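Local coordinates for 2-methyl-aconitate isomerase (Shewanella oneidensis, PDB 5K87), which catalyses the cis-trans isomerisation of 2-methyl-aconitate by base-catalysed proton abstraction, a step in propionate breakdown through the 2-methylcitrate cycle, at residues 119-123 with 124-128; 106-110 with 111-115; 299-303 with 304-308; 46-49 with 50-54; 227-231 with 232-236. The protein carries 1 engineered substitution. All coordinates share one frame; numbering follows the deposited sequence.

Contact 1 of 5, residues 119-123 with 124-128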
loop_
_atom_site.group_PDB
_atom_site.type_symbol
_atom_site.label_atom_id
_atom_site.label_comp_id
_atom_site.label_asym_id
_atom_site.label_seq_id
_atom_site.Cartn_x
_atom_site.Cartn_y
_atom_site.Cartn_z
ATOM N N PHE A 119 17.307 -1.475 13.837
ATOM C CA PHE A 119 18.148 -1.331 12.656
ATOM C C PHE A 119 19.572 -0.967 13.064
ATOM O O PHE A 119 20.544 -1.512 12.534
ATOM C CB PHE A 119 17.578 -0.280 11.699
ATOM C CG PHE A 119 18.391 -0.102 10.434
ATOM C CD1 PHE A 119 19.558 0.661 10.434
ATOM C CD2 PHE A 119 18.003 -0.701 9.255
ATOM C CE1 PHE A 119 20.308 0.827 9.267
ATOM C CE2 PHE A 119 18.745 -0.533 8.087
ATOM C CZ PHE A 119 19.882 0.236 8.095
ATOM N N ALA A 120 19.697 -0.045 14.003
ATOM C CA ALA A 120 21.009 0.406 14.432
ATOM C C ALA A 120 21.827 -0.743 15.009
ATOM O O ALA A 120 23.004 -0.898 14.683
ATOM C CB ALA A 120 20.874 1.524 15.437
ATOM N N ILE A 121 21.206 -1.546 15.864
ATOM C CA ILE A 121 21.867 -2.711 16.442
ATOM C C ILE A 121 22.286 -3.696 15.350
ATOM O O ILE A 121 23.423 -4.172 15.323
ATOM C CB ILE A 121 20.955 -3.413 17.448
ATOM C CG1 ILE A 121 20.743 -2.521 18.674
ATOM C CG2 ILE A 121 21.544 -4.780 17.845
ATOM C CD1 ILE A 121 19.540 -2.897 19.489
ATOM N N SER A 122 21.367 -3.989 14.442
ATOM C CA SER A 122 21.598 -4.991 13.415
ATOM C C SER A 122 22.599 -4.575 12.354
ATOM O O SER A 122 23.093 -5.425 11.616
ATOM C CB SER A 122 20.277 -5.365 12.757
ATOM O OG SER A 122 19.412 -5.947 13.715
ATOM N N ASN A 123 22.888 -3.283 12.259
ATOM C CA ASN A 123 23.694 -2.772 11.151
ATOM C C ASN A 123 24.949 -2.032 11.569
ATOM O O ASN A 123 25.460 -1.194 10.834
ATOM C CB ASN A 123 22.831 -1.931 10.213
ATOM C CG ASN A 123 21.867 -2.785 9.425
ATOM O OD1 ASN A 123 22.242 -3.377 8.413
ATOM N ND2 ASN A 123 20.636 -2.898 9.905
ATOM N N GLY A 124 25.449 -2.356 12.754
ATOM C CA GLY A 124 26.768 -1.896 13.148
ATOM C C GLY A 124 26.862 -0.436 13.550
ATOM O O GLY A 124 27.945 0.148 13.500
ATOM N N LEU A 125 25.748 0.164 13.962
ATOM C CA LEU A 125 25.755 1.578 14.319
ATOM C C LEU A 125 25.847 1.796 15.822
ATOM O O LEU A 125 25.913 2.930 16.278
ATOM C CB LEU A 125 24.526 2.290 13.740
ATOM C CG LEU A 125 24.439 2.239 12.218
ATOM C CD1 LEU A 125 23.201 2.990 11.741
ATOM C CD2 LEU A 125 25.696 2.825 11.600
ATOM N N ILE A 126 25.862 0.706 16.585
ATOM C CA ILE A 126 25.914 0.785 18.041
ATOM C C ILE A 126 27.210 0.175 18.569
ATOM O O ILE A 126 27.528 -0.964 18.228
ATOM C CB ILE A 126 24.732 0.028 18.698
ATOM C CG1 ILE A 126 23.390 0.448 18.083
ATOM C CG2 ILE A 126 24.755 0.220 20.217
ATOM C CD1 ILE A 126 23.005 1.880 18.347
ATOM N N ASP A 127 27.934 0.934 19.394
ATOM C CA ASP A 127 29.147 0.465 20.078
ATOM C C ASP A 127 28.904 -0.934 20.622
ATOM O O ASP A 127 28.001 -1.139 21.426
ATOM C CB ASP A 127 29.476 1.424 21.230
ATOM C CG ASP A 127 30.789 1.097 21.937
ATOM O OD1 ASP A 127 31.367 0.015 21.710
ATOM O OD2 ASP A 127 31.236 1.937 22.749
ATOM N N ALA A 128 29.710 -1.894 20.178
ATOM C CA ALA A 128 29.552 -3.290 20.584
ATOM C C ALA A 128 29.545 -3.481 22.097
ATOM O O ALA A 128 28.894 -4.391 22.605
ATOM C CB ALA A 128 30.634 -4.159 19.944
HETATM O O HOH W 1 25.640 -2.295 15.980
#
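Ala120 CB meets the tip of Ile126, CD1, at 3.6 Å, and this apolar touch lies at the C-terminal end of helix 113-122, where the chain turns back over the last helical turn. Ile126 reaches it with CG1 beside its own backbone N (chi1 -51°); CG1 then lies against the Ala120 carbonyl and at 4.0 Å from Ile121 CG1, the two isoleucines crossing obliquely. Leu125 brings its CB to 4.1 Å from Ala120 CB, while its CD1 sits at the edge of the Phe119 ring, near the ring plane.

What holds these side chains together is the backbone. Leu125 N donates to Ala120 O at 3.0 Å, a link five residues long instead of the helical four, and Gly124, with positive phi, makes the turn that allows it. Asn123, the first residue to leave helical angles, folds its amide back: ND2 bonds Phe119 O at 3.0 Å, fairly straight at 159°, and in the same pose rests 3.4 Å above the centre of the Phe119 ring. Further out, Phe119 and Leu125 pack on Leu79 of strand 75-81, and Ile121 and Ile126 on Val139 of strand 135-143, so the helix end is seated against both strands. Water 1 links the two segments, donating to Ile121 O and accepting from Ile126 N at 3.1 Å.

Contact 2 of 5, residues 106-110 with 111-115. With MLI (malonate ion), chain D.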
loop_
_atom_site.group_PDB
_atom_site.type_symbol
_atom_site.label_atom_id
_atom_site.label_comp_id
_atom_site.label_asym_id
_atom_site.label_seq_id
_atom_site.Cartn_x
_atom_site.Cartn_y
_atom_site.Cartn_z
ATOM N N SER A 106 10.890 17.980 8.434
ATOM C CA SER A 106 10.606 18.842 9.581
ATOM C C SER A 106 10.178 18.110 10.856
ATOM O O SER A 106 10.057 18.737 11.909
ATOM C CB SER A 106 9.552 19.896 9.214
ATOM O OG SER A 106 8.268 19.326 9.050
ATOM N N GLY A 107 9.947 16.805 10.781
ATOM C CA GLY A 107 9.432 16.093 11.934
ATOM C C GLY A 107 10.046 14.733 12.178
ATOM O O GLY A 107 10.781 14.189 11.345
ATOM N N ASN A 108 9.723 14.176 13.335
ATOM C CA ASN A 108 10.076 12.811 13.687
ATOM C C ASN A 108 8.976 11.858 13.217
ATOM O O ASN A 108 7.885 12.288 12.825
ATOM C CB ASN A 108 10.238 12.756 15.216
ATOM C CG ASN A 108 10.655 11.401 15.736
ATOM O OD1 ASN A 108 11.325 10.627 15.051
ATOM N ND2 ASN A 108 10.282 11.118 16.977
ATOM N N CYS A 109 9.288 10.566 13.227
ATOM C CA CYS A 109 8.273 9.530 13.140
ATOM C C CYS A 109 8.375 8.678 14.392
ATOM O O CYS A 109 9.384 8.011 14.626
ATOM C CB CYS A 109 8.448 8.651 11.906
ATOM S SG CYS A 109 7.176 7.363 11.864
ATOM N N GLY A 110 7.336 8.704 15.213
ATOM C CA GLY A 110 7.349 7.986 16.471
ATOM C C GLY A 110 7.203 6.490 16.316
ATOM O O GLY A 110 7.854 5.729 17.031
ATOM N N ASN A 111 6.346 6.056 15.400
ATOM C CA ASN A 111 6.146 4.628 15.195
ATOM C C ASN A 111 7.407 3.921 14.739
ATOM O O ASN A 111 7.658 2.780 15.129
ATOM C CB ASN A 111 5.004 4.364 14.227
ATOM C CG ASN A 111 3.668 4.341 14.926
ATOM O OD1 ASN A 111 3.427 3.488 15.785
ATOM N ND2 ASN A 111 2.791 5.279 14.586
ATOM N N LEU A 112 8.205 4.578 13.907
ATOM C CA LEU A 112 9.403 3.934 13.397
ATOM C C LEU A 112 10.559 3.934 14.397
ATOM O O LEU A 112 11.577 3.290 14.151
ATOM C CB LEU A 112 9.838 4.553 12.072
ATOM C CG LEU A 112 8.915 4.260 10.882
ATOM C CD1 LEU A 112 9.550 4.796 9.607
ATOM C CD2 LEU A 112 8.595 2.770 10.738
ATOM N N THR A 113 10.408 4.604 15.540
ATOM C CA THR A 113 11.494 4.672 16.513
ATOM C C THR A 113 11.973 3.290 16.999
ATOM O O THR A 113 13.168 3.054 17.135
ATOM C CB THR A 113 11.113 5.599 17.685
ATOM O OG1 THR A 113 11.099 6.959 17.223
ATOM C CG2 THR A 113 12.106 5.473 18.813
ATOM N N ALA A 114 11.048 2.369 17.255
ATOM C CA ALA A 114 11.448 1.013 17.645
ATOM C C ALA A 114 12.277 0.333 16.548
ATOM O O ALA A 114 13.241 -0.385 16.822
ATOM C CB ALA A 114 10.222 0.170 17.969
ATOM N N ALA A 115 11.878 0.545 15.294
ATOM C CA ALA A 115 12.615 0.000 14.164
ATOM C C ALA A 115 13.982 0.662 14.014
ATOM O O ALA A 115 14.941 -0.002 13.615
ATOM C CB ALA A 115 11.800 0.111 12.885
HETATM C C1 MLI D . 3.904 8.789 12.004
HETATM C C2 MLI D . 4.469 8.651 13.406
HETATM C C3 MLI D . 3.258 7.495 11.573
HETATM O O6 MLI D . 4.949 9.660 13.993
HETATM O O7 MLI D . 4.469 7.525 13.977
HETATM O O8 MLI D . 3.776 6.803 10.648
HETATM O O9 MLI D . 2.212 7.100 12.152
HETATM O O HOH W 2 8.231 2.878 17.721
#
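Cys109 lays its sulfur against Leu112, Cys109 SG to Leu112 CG being 3.7 Å. Extended away from its own backbone N (chi1 179°), the sulfur also receives a weak hydrogen bond from Leu112 N, and SG stands 3.4 Å from C2 of the bound malonate. Cys109 is an inferred proton donor/acceptor; Leu112 packs against its sulfur, which also touches the ligand.

The next two amides take the ligand's carboxylate one oxygen each: Gly110 N donates to O6 at 2.8 Å and Asn111 N to O7 at 2.8 Å. Asn111, a substrate-binding residue, spans both carboxylates, ND2 giving a 3.1 Å bond to O9 and a weaker one to O7. Arg384 NH2 and Thr23 N hold its OD1, and Met322 O takes ND2 as well, which fixes the rotation of the amide.

All this happens where a type I turn, Gly110 to Thr113, leads into helix 113-122, consistent with the diaminopimelate epimerase-like fold, in which helix N-termini face the substrate carboxylates. The turn is closed by Thr113 N to Gly110 O at 3.2 Å. Thr113 OG1 adds a weak bond to Cys109 O, which Tyr91 OH also grips. Water 2 donates to Gly110 O and to Asn111 O, and accepts from Ala114 N at 2.9 Å.

Contact 3 of 5, residues 299-303 with 304-308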
loop_
_atom_site.group_PDB
_atom_site.type_symbol
_atom_site.label_atom_id
_atom_site.label_comp_id
_atom_site.label_asym_id
_atom_site.label_seq_id
_atom_site.Cartn_x
_atom_site.Cartn_y
_atom_site.Cartn_z
ATOM N N LYS A 299 -13.231 -5.032 16.587
ATOM C CA LYS A 299 -13.204 -5.177 18.042
ATOM C C LYS A 299 -13.866 -4.001 18.747
ATOM O O LYS A 299 -13.685 -2.844 18.362
ATOM C CB LYS A 299 -11.770 -5.319 18.555
ATOM C CG LYS A 299 -11.105 -6.650 18.259
ATOM C CD LYS A 299 -9.779 -6.742 19.003
ATOM C CE LYS A 299 -8.938 -7.915 18.530
ATOM N NZ LYS A 299 -7.541 -7.821 19.047
ATOM N N THR A 300 -14.622 -4.296 19.796
ATOM C CA THR A 300 -15.230 -3.245 20.589
ATOM C C THR A 300 -14.215 -2.613 21.526
ATOM O O THR A 300 -13.509 -3.307 22.258
ATOM C CB THR A 300 -16.416 -3.772 21.415
ATOM O OG1 THR A 300 -17.414 -4.293 20.530
ATOM C CG2 THR A 300 -17.024 -2.654 22.249
ATOM N N VAL A 301 -14.129 -1.287 21.476
ATOM C CA VAL A 301 -13.410 -0.529 22.481
ATOM C C VAL A 301 -14.465 0.011 23.434
ATOM O O VAL A 301 -15.288 0.832 23.050
ATOM C CB VAL A 301 -12.642 0.645 21.844
ATOM C CG1 VAL A 301 -11.937 1.466 22.910
ATOM C CG2 VAL A 301 -11.632 0.131 20.824
ATOM N N ALA A 302 -14.452 -0.473 24.670
ATOM C CA ALA A 302 -15.416 -0.033 25.670
ATOM C C ALA A 302 -15.006 1.317 26.248
ATOM O O ALA A 302 -13.821 1.602 26.379
ATOM C CB ALA A 302 -15.533 -1.076 26.780
ATOM N N ALA A 303 -15.982 2.145 26.608
ATOM C CA ALA A 303 -15.682 3.437 27.215
ATOM C C ALA A 303 -14.774 3.265 28.431
ATOM O O ALA A 303 -13.861 4.059 28.655
ATOM C CB ALA A 303 -16.966 4.155 27.600
ATOM N N GLU A 304 -15.006 2.196 29.188
ATOM C CA GLU A 304 -14.225 1.897 30.381
ATOM C C GLU A 304 -12.772 1.547 30.071
ATOM O O GLU A 304 -11.918 1.578 30.960
ATOM C CB GLU A 304 -14.865 0.742 31.166
ATOM C CG GLU A 304 -16.231 1.057 31.770
ATOM C CD GLU A 304 -17.343 1.143 30.734
ATOM O OE1 GLU A 304 -17.215 0.523 29.653
ATOM O OE2 GLU A 304 -18.347 1.837 31.004
ATOM N N ASP A 305 -12.495 1.209 28.814
ATOM C CA ASP A 305 -11.146 0.815 28.413
ATOM C C ASP A 305 -10.216 2.012 28.219
ATOM O O ASP A 305 -8.999 1.844 28.167
ATOM C CB ASP A 305 -11.164 0.013 27.108
ATOM C CG ASP A 305 -11.858 -1.331 27.240
ATOM O OD1 ASP A 305 -12.013 -1.830 28.376
ATOM O OD2 ASP A 305 -12.235 -1.893 26.187
ATOM N N VAL A 306 -10.782 3.210 28.095
ATOM C CA VAL A 306 -9.991 4.376 27.720
ATOM C C VAL A 306 -10.262 5.574 28.612
ATOM O O VAL A 306 -11.311 5.667 29.259
ATOM C CB VAL A 306 -10.246 4.787 26.248
ATOM C CG1 VAL A 306 -9.789 3.688 25.300
ATOM C CG2 VAL A 306 -11.715 5.130 26.039
ATOM N N ASP A 307 -9.305 6.491 28.638
ATOM C CA ASP A 307 -9.445 7.749 29.356
ATOM C C ASP A 307 -10.013 8.853 28.468
ATOM O O ASP A 307 -10.561 9.836 28.966
ATOM C CB ASP A 307 -8.094 8.185 29.922
ATOM C CG ASP A 307 -7.554 7.206 30.932
ATOM O OD1 ASP A 307 -8.177 7.069 32.009
ATOM O OD2 ASP A 307 -6.514 6.575 30.664
ATOM N N LEU A 308 -9.860 8.707 27.153
ATOM C CA LEU A 308 -10.383 9.681 26.190
ATOM C C LEU A 308 -10.288 9.090 24.789
ATOM O O LEU A 308 -9.681 8.035 24.591
ATOM C CB LEU A 308 -9.620 11.016 26.254
ATOM C CG LEU A 308 -8.216 11.043 25.641
ATOM C CD1 LEU A 308 -7.801 12.478 25.383
ATOM C CD2 LEU A 308 -7.184 10.358 26.527
HETATM O O HOH W 3 -18.696 0.701 27.191
#
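Ala302 O takes the N-H of Asp305, N to O 2.8 Å, and the next carbonyl repeats the pattern: Val306 N reaches Ala303 O at 3.2 Å. Two successive bonds of this span make a short 3-10 turn directly after strand 300-301, one arm of the small two-stranded antiparallel pairing with strand 293-294.

Asp305 also returns the favour through its side chain. With CG beside its own backbone N (chi1 -66°), the carboxylate swings back to the start of the turn, and OD2 accepts from Ala302 N at 3.0 Å, the N-H coming down onto the carboxylate from above its plane. Ala302 and Asp305 are thus tied twice, backbone to backbone and backbone to side chain, and the acidic group lies over the methyl of Ala302, whose CB is 3.4 Å from OD2.

On the inward side Val301 and Val306 cross at about a right angle, CG1 against CG1 at 3.9 Å. Both lean on Thr361 of strand 360-371, and Val306 also on Pro290, so the turn is fastened to the body of the domain by its valines while Glu304 and Asp305 lie exposed. Just beyond, Asp307 OD2 accepts from Arg354 N as the chain enters strand 308-314. Glu304 doubles back at chi2 (72°), placing OE1 where water 3 bridges it, at 2.9 Å, to Ala303 N.

Contact 4 of 5, residues 46-49 with 50-54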
loop_
_atom_site.group_PDB
_atom_site.type_symbol
_atom_site.label_atom_id
_atom_site.label_comp_id
_atom_site.label_asym_id
_atom_site.label_seq_id
_atom_site.Cartn_x
_atom_site.Cartn_y
_atom_site.Cartn_z
ATOM N N ASP A 46 16.898 13.641 -1.900
ATOM C CA ASP A 46 15.451 13.687 -2.021
ATOM C C ASP A 46 14.984 12.957 -3.272
ATOM O O ASP A 46 14.011 12.213 -3.229
ATOM C CB ASP A 46 14.932 15.126 -2.043
ATOM C CG ASP A 46 15.073 15.829 -0.712
ATOM O OD1 ASP A 46 15.384 15.182 0.308
ATOM O OD2 ASP A 46 14.844 17.065 -0.674
ATOM N N ALA A 47 15.686 13.153 -4.385
ATOM C CA ALA A 47 15.316 12.495 -5.634
ATOM C C ALA A 47 15.405 10.971 -5.517
ATOM O O ALA A 47 14.551 10.252 -6.039
ATOM C CB ALA A 47 16.187 12.981 -6.776
ATOM N N LEU A 48 16.447 10.488 -4.851
ATOM C CA LEU A 48 16.620 9.055 -4.646
ATOM C C LEU A 48 15.463 8.496 -3.830
ATOM O O LEU A 48 14.843 7.499 -4.208
ATOM C CB LEU A 48 17.939 8.771 -3.930
ATOM C CG LEU A 48 18.140 7.326 -3.477
ATOM C CD1 LEU A 48 18.162 6.398 -4.670
ATOM C CD2 LEU A 48 19.420 7.218 -2.669
ATOM N N LEU A 49 15.148 9.155 -2.724
ATOM C CA LEU A 49 14.110 8.663 -1.829
ATOM C C LEU A 49 12.741 8.711 -2.498
ATOM O O LEU A 49 11.930 7.802 -2.338
ATOM C CB LEU A 49 14.105 9.455 -0.527
ATOM C CG LEU A 49 15.391 9.313 0.289
ATOM C CD1 LEU A 49 15.356 10.165 1.528
ATOM C CD2 LEU A 49 15.605 7.879 0.665
ATOM N N LEU A 50 12.471 9.780 -3.241
ATOM C CA LEU A 50 11.234 9.860 -4.006
ATOM C C LEU A 50 11.087 8.671 -4.948
ATOM O O LEU A 50 10.023 8.034 -5.002
ATOM C CB LEU A 50 11.177 11.172 -4.793
ATOM C CG LEU A 50 10.828 12.418 -3.975
ATOM C CD1 LEU A 50 11.283 13.673 -4.714
ATOM C CD2 LEU A 50 9.334 12.489 -3.707
ATOM N N ARG A 51 12.144 8.346 -5.673
ATOM C CA ARG A 51 12.064 7.275 -6.645
ATOM C C ARG A 51 11.960 5.909 -5.974
ATOM O O ARG A 51 11.265 5.030 -6.468
ATOM C CB ARG A 51 13.268 7.332 -7.582
ATOM C CG ARG A 51 13.095 6.522 -8.840
ATOM C CD ARG A 51 11.921 7.022 -9.674
ATOM N NE ARG A 51 11.643 6.086 -10.752
ATOM C CZ ARG A 51 10.922 4.982 -10.602
ATOM N NH1 ARG A 51 10.387 4.691 -9.416
ATOM N NH2 ARG A 51 10.719 4.185 -11.636
ATOM N N VAL A 52 12.648 5.729 -4.851
ATOM C CA VAL A 52 12.528 4.464 -4.117
ATOM C C VAL A 52 11.070 4.228 -3.707
ATOM O O VAL A 52 10.537 3.129 -3.843
ATOM C CB VAL A 52 13.438 4.428 -2.874
ATOM C CG1 VAL A 52 13.085 3.246 -1.976
ATOM C CG2 VAL A 52 14.910 4.377 -3.291
ATOM N N ILE A 53 10.424 5.278 -3.206
ATOM C CA ILE A 53 9.060 5.182 -2.702
ATOM C C ILE A 53 8.003 5.136 -3.822
ATOM O O ILE A 53 6.938 4.552 -3.644
ATOM C CB ILE A 53 8.816 6.334 -1.700
ATOM C CG1 ILE A 53 9.584 6.084 -0.403
ATOM C CG2 ILE A 53 7.337 6.571 -1.442
ATOM C CD1 ILE A 53 9.063 4.894 0.416
ATOM N N GLY A 54 8.303 5.754 -4.964
ATOM C CA GLY A 54 7.399 5.750 -6.106
ATOM C C GLY A 54 6.665 7.069 -6.297
ATOM O O GLY A 54 5.569 7.097 -6.866
#
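Leu50 runs its side chain along the Asp46 carbonyl one turn back in helix 43-53: CB lies 3.4 Å from Asp46 O, CG at 3.3 Å, and CD1 stays alongside the same oxygen. CG is placed there by sitting beside the Leu50 backbone N (chi1 -77°), whose own N-H bonds Asp46 O at 2.9 Å, so the oxygen is bonded by the amide and flanked by the leucine.

The same four-residue ladder carries the rest: Val52 N meets Leu48 O at 2.9 Å, and Ile53 N meets Leu49 O. One turn apart on one face, Leu48 and Val52 lie side by side and point the same way, CD1 to CG2 4.1 Å; both pack on Val396 of strand 393-396. Leu49 and Ile53 rest on Thr76 of strand 75-81, while Asp46 OD1 holds Trp105 NE1.

Arg51 turns outward, its NH1 bonded to Asp64 O and its chain packed on Phe174 of the second subunit, so this helix borders the dimer partner. A Schellman motif ends it, Gly54 at positive phi (104°) letting Ser55 N reach Leu50 O and Gly54 N reach Arg51 O.

Contact 5 of 5, residues 227-231 with 232-236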
loop_
_atom_site.group_PDB
_atom_site.type_symbol
_atom_site.label_atom_id
_atom_site.label_comp_id
_atom_site.label_asym_id
_atom_site.label_seq_id
_atom_site.Cartn_x
_atom_site.Cartn_y
_atom_site.Cartn_z
ATOM N N ILE A 227 -2.340 20.633 17.021
ATOM C CA ILE A 227 -3.525 21.397 17.360
ATOM C C ILE A 227 -4.597 20.399 17.754
ATOM O O ILE A 227 -4.971 19.552 16.943
ATOM C CB ILE A 227 -4.038 22.166 16.135
ATOM C CG1 ILE A 227 -2.952 23.071 15.563
ATOM C CG2 ILE A 227 -5.278 22.956 16.489
ATOM C CD1 ILE A 227 -3.073 23.301 14.064
ATOM N N PHE A 228 -5.087 20.493 18.990
ATOM C CA PHE A 228 -6.189 19.665 19.457
ATOM C C PHE A 228 -7.469 20.493 19.561
ATOM O O PHE A 228 -7.471 21.562 20.173
ATOM C CB PHE A 228 -5.893 19.112 20.855
ATOM C CG PHE A 228 -4.781 18.107 20.900
ATOM C CD1 PHE A 228 -4.990 16.804 20.473
ATOM C CD2 PHE A 228 -3.541 18.450 21.405
ATOM C CE1 PHE A 228 -3.977 15.865 20.533
ATOM C CE2 PHE A 228 -2.523 17.521 21.467
ATOM C CZ PHE A 228 -2.741 16.226 21.032
ATOM N N ILE A 229 -8.552 20.004 18.978
ATOM C CA ILE A 229 -9.840 20.665 19.123
ATOM C C ILE A 229 -10.855 19.651 19.635
ATOM O O ILE A 229 -10.623 18.448 19.569
ATOM C CB ILE A 229 -10.288 21.300 17.796
ATOM C CG1 ILE A 229 -10.242 20.264 16.673
ATOM C CG2 ILE A 229 -9.393 22.494 17.450
ATOM C CD1 ILE A 229 -10.325 20.872 15.286
ATOM N N ASN A 230 -11.961 20.129 20.189
ATOM C CA ASN A 230 -12.993 19.238 20.685
ATOM C C ASN A 230 -13.816 18.668 19.536
ATOM O O ASN A 230 -14.281 19.414 18.667
ATOM C CB ASN A 230 -13.919 19.949 21.665
ATOM C CG ASN A 230 -13.249 20.241 22.993
ATOM O OD1 ASN A 230 -12.353 19.514 23.428
ATOM N ND2 ASN A 230 -13.680 21.315 23.647
ATOM N N ALA A 231 -14.006 17.351 19.536
ATOM C CA ALA A 231 -14.787 16.682 18.503
ATOM C C ALA A 231 -16.153 17.348 18.298
ATOM O O ALA A 231 -16.587 17.563 17.161
ATOM C CB ALA A 231 -14.967 15.214 18.844
ATOM N N GLU A 232 -16.828 17.685 19.395
ATOM C CA GLU A 232 -18.191 18.204 19.306
ATOM C C GLU A 232 -18.267 19.545 18.587
ATOM O O GLU A 232 -19.286 19.860 17.976
ATOM C CB GLU A 232 -18.845 18.299 20.689
ATOM C CG GLU A 232 -18.249 19.352 21.603
ATOM C CD GLU A 232 -19.006 19.472 22.915
ATOM O OE1 GLU A 232 -20.005 18.745 23.093
ATOM O OE2 GLU A 232 -18.601 20.290 23.767
ATOM N N ASP A 233 -17.191 20.326 18.642
ATOM C CA ASP A 233 -17.149 21.608 17.941
ATOM C C ASP A 233 -17.119 21.437 16.424
ATOM O O ASP A 233 -17.338 22.392 15.677
ATOM C CB ASP A 233 -15.954 22.444 18.405
ATOM C CG ASP A 233 -16.080 22.884 19.851
ATOM O OD1 ASP A 233 -17.196 22.801 20.414
ATOM O OD2 ASP A 233 -15.061 23.322 20.423
ATOM N N LEU A 234 -16.843 20.216 15.978
ATOM C CA LEU A 234 -16.828 19.877 14.563
ATOM C C LEU A 234 -18.026 19.019 14.177
ATOM O O LEU A 234 -18.158 18.614 13.020
ATOM C CB LEU A 234 -15.545 19.115 14.229
ATOM C CG LEU A 234 -14.228 19.825 14.526
ATOM C CD1 LEU A 234 -13.083 18.825 14.538
ATOM C CD2 LEU A 234 -13.985 20.917 13.501
ATOM N N GLY A 235 -18.898 18.736 15.138
ATOM C CA GLY A 235 -20.036 17.862 14.905
ATOM C C GLY A 235 -19.665 16.386 14.890
ATOM O O GLY A 235 -20.418 15.551 14.383
ATOM N N TYR A 236 -18.497 16.061 15.446
ATOM C CA TYR A 236 -18.046 14.672 15.570
ATOM C C TYR A 236 -18.218 14.183 17.002
ATOM O O TYR A 236 -18.446 14.985 17.911
ATOM C CB TYR A 236 -16.586 14.525 15.120
ATOM C CG TYR A 236 -16.391 14.771 13.640
ATOM C CD1 TYR A 236 -17.067 14.010 12.694
ATOM C CD2 TYR A 236 -15.528 15.760 13.188
ATOM C CE1 TYR A 236 -16.893 14.230 11.332
ATOM C CE2 TYR A 236 -15.353 15.988 11.833
ATOM C CZ TYR A 236 -16.040 15.221 10.913
ATOM O OH TYR A 236 -15.863 15.445 9.564
HETATM O O HOH W 4 -16.707 22.195 23.209
#
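At Ala231 the backbone leaves strand 225-230 and winds at once into a 3-10 turn, its carbonyl receiving Leu234 N at 2.9 Å and Tyr236 N at 3.0 Å. The two donors come from opposite faces of the Ala231 carbonyl plane, so one oxygen both makes the turn and closes the wider loop around it. Gly235, at positive phi, bends the chain between them. A weaker bond, Asp233 N to Asn230 O, starts the turn one residue earlier.

Beneath it Ile229 and Leu234 cross at about a right angle, CD1 on CD1 at 3.5 Å. Ile229 holds CG1 in the crowded position between its backbone N and carbonyl carbon (chi1 53°), which sends CD1 up to the leucine. Leu234 carries on to Phe215 of strand 213-221 and to Phe255 and Ile258 of helix 249-266, so the pair joins the end of the strand to that helix.

Tyr236 brings its CB to 4.1 Å from Ala231 CB; its ring then heads off to meet Phe286, the planes inclined by about 25°, and Leu234 O sits above one face, offset toward the rim.

The polar side chains gather nearer the surface. Asn230 and Asp233 run side by side in the same direction, amide and carboxylate planes 60° apart, with Asn230 CB 3.8 Å from Asp233 OD2. Water 4 joins them to the next acid: it accepts from Asn230 ND2, donates to Asp233 OD1 and donates to Glu232 OE2 at 2.7 Å.

In the fold
Along the chain the order is contact 4, 2, 1, 5, 3. Contacts 2 and 1 mark the start and end of helix 113-122, their centres about 17 Å apart, so this one helix runs from the malonate site to the outer side of its lobe. Contact 4 belongs to the same half of the chain, about 19 Å between centres from contact 2. Contacts 5 and 3 sit in the other half, about 19 Å apart, each a 3-10 turn where a strand ends; contacts 1 and 5 lie on opposite sides of the chain's centre, about 43 Å apart. Only contact 2, near that centre, holds the ligand.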